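Local structure of putative alpha-galactosidase (Bacteroides fragilis, 4NZJ) at residues A[30-35]-A[130-135]. The protein probably cleaves terminal, non-reducing alpha-D-galactose residues from alpha-D-galactosides. Residues are numbered along the deposited sequence; the frame is centred on the assembly and turned at random.
Sequences IFYIPT and GMRDLG
Y32 and P34 meet R132 and D133 in a buried interdomain contact, where a strand of the N-terminal Ig-like domain packs on a loop of the catalytic TIM barrel. The guanidinium of R132 stacks over one face of the Y32 ring in a cation-pi contact: R132 CZ is 3.8 Å from the ring centroid of Y32, with guanidinium and ring planes 19° apart. The extended first part of the arginine chain brings CD over the ring for a CH-pi contact, and the bend at chi3 (66°) then turns NE and the guanidinium over the same face. NH1 of R132 reaches on to the carbonyl of R177, helping to hold the guanidinium in place. At the ring's edge, Y32 OH donates a very short hydrogen bond to D133 OD1 (2.5 Å). T35 N also bonds to D133 OD1, at 3.1 Å, using the oxygen's anti lone pair in a nearly straight bond (164°), and OD1 forms a salt bridge with R39; this gathering of donors would probably favour a charged carboxylate. T35 O, 3.0 Å from D133 OD1, itself accepts a hydrogen bond from R39, whose cation probably eases the closeness of the two acceptors. P34 CB presses on the backbone, 3.2 Å from D133 O. The loop links helix 116-128 to barrel strand 138-140, and it meets the C-terminal half of strand 28-36, where W43 of strand 42-46 and I60 of strand 60-64 also pack against Y32.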
# COMPACT_ATOMS: atom_id res chain seq x y z
N ILE A 30 2.96 -15.92 -5.16
CA ILE A 30 3.19 -15.22 -6.43
C ILE A 30 3.88 -13.89 -6.16
O ILE A 30 3.44 -13.11 -5.33
CB ILE A 30 1.88 -14.96 -7.20
CG1 ILE A 30 1.21 -16.29 -7.57
CG2 ILE A 30 2.16 -14.14 -8.46
CD1 ILE A 30 -0.00 -16.18 -8.45
N PHE A 31 4.98 -13.64 -6.87
CA PHE A 31 5.66 -12.36 -6.77
C PHE A 31 6.25 -11.96 -8.11
O PHE A 31 7.15 -12.63 -8.63
CB PHE A 31 6.78 -12.42 -5.73
CG PHE A 31 7.48 -11.10 -5.53
CD1 PHE A 31 6.82 -10.05 -4.92
CD2 PHE A 31 8.79 -10.92 -5.95
CE1 PHE A 31 7.45 -8.83 -4.73
CE2 PHE A 31 9.44 -9.70 -5.76
CZ PHE A 31 8.76 -8.66 -5.15
N TYR A 32 5.73 -10.88 -8.67
CA TYR A 32 6.35 -10.27 -9.84
C TYR A 32 7.48 -9.37 -9.34
O TYR A 32 7.28 -8.57 -8.43
CB TYR A 32 5.34 -9.44 -10.64
CG TYR A 32 5.97 -8.60 -11.73
CD1 TYR A 32 6.36 -9.17 -12.93
CD2 TYR A 32 6.19 -7.24 -11.54
CE1 TYR A 32 6.95 -8.40 -13.93
CE2 TYR A 32 6.77 -6.47 -12.54
CZ TYR A 32 7.15 -7.06 -13.73
OH TYR A 32 7.74 -6.32 -14.72
N ILE A 33 8.65 -9.51 -9.95
CA ILE A 33 9.81 -8.74 -9.56
C ILE A 33 9.71 -7.34 -10.18
O ILE A 33 9.90 -7.19 -11.39
CB ILE A 33 11.12 -9.41 -10.01
CG1 ILE A 33 11.22 -10.82 -9.41
CG2 ILE A 33 12.32 -8.56 -9.61
CD1 ILE A 33 12.22 -11.71 -10.12
N PRO A 34 9.38 -6.31 -9.38
CA PRO A 34 9.17 -5.00 -9.98
C PRO A 34 10.48 -4.44 -10.49
O PRO A 34 11.43 -4.29 -9.73
CB PRO A 34 8.61 -4.15 -8.82
CG PRO A 34 8.31 -5.12 -7.71
CD PRO A 34 9.29 -6.23 -7.91
N THR A 35 10.55 -4.17 -11.79
CA THR A 35 11.81 -3.86 -12.45
C THR A 35 11.68 -2.72 -13.46
O THR A 35 10.99 -2.85 -14.47
CB THR A 35 12.39 -5.10 -13.16
OG1 THR A 35 12.24 -6.25 -12.33
CG2 THR A 35 13.85 -4.91 -13.48
N GLY A 130 3.59 1.59 -15.67
CA GLY A 130 4.73 1.57 -14.77
C GLY A 130 4.42 1.14 -13.35
O GLY A 130 5.34 0.82 -12.59
N MSE A 131 3.14 1.13 -12.97
CA MSE A 131 2.78 0.87 -11.56
C MSE A 131 3.22 -0.51 -11.11
O MSE A 131 3.76 -0.66 -10.01
CB MSE A 131 1.29 1.11 -11.30
CG MSE A 131 1.00 2.60 -11.32
SE MSE A 131 -0.91 2.97 -11.06
CE MSE A 131 -1.09 2.37 -9.20
N ARG A 132 2.99 -1.53 -11.93
CA ARG A 132 3.42 -2.87 -11.54
C ARG A 132 4.93 -2.93 -11.29
O ARG A 132 5.39 -3.58 -10.35
CB ARG A 132 3.01 -3.91 -12.58
CG ARG A 132 3.25 -5.34 -12.11
CD ARG A 132 2.88 -6.40 -13.14
NE ARG A 132 3.74 -6.33 -14.32
CZ ARG A 132 3.82 -7.29 -15.25
NH1 ARG A 132 3.10 -8.40 -15.15
NH2 ARG A 132 4.64 -7.13 -16.28
N ASP A 133 5.71 -2.21 -12.09
CA ASP A 133 7.16 -2.23 -11.93
C ASP A 133 7.70 -1.39 -10.78
O ASP A 133 8.88 -1.46 -10.47
CB ASP A 133 7.84 -1.88 -13.25
CG ASP A 133 7.74 -3.01 -14.22
OD1 ASP A 133 8.31 -4.07 -13.91
OD2 ASP A 133 7.05 -2.86 -15.25
N LEU A 134 6.82 -0.62 -10.14
CA LEU A 134 7.18 0.09 -8.92
C LEU A 134 6.61 -0.56 -7.66
O LEU A 134 6.76 -0.02 -6.56
CB LEU A 134 6.78 1.58 -9.00
CG LEU A 134 7.85 2.53 -9.54
CD1 LEU A 134 9.08 2.58 -8.65
CD2 LEU A 134 8.22 2.16 -10.96
N GLY A 135 5.96 -1.72 -7.82
CA GLY A 135 5.55 -2.54 -6.68
C GLY A 135 4.05 -2.60 -6.40
O GLY A 135 3.62 -3.33 -5.51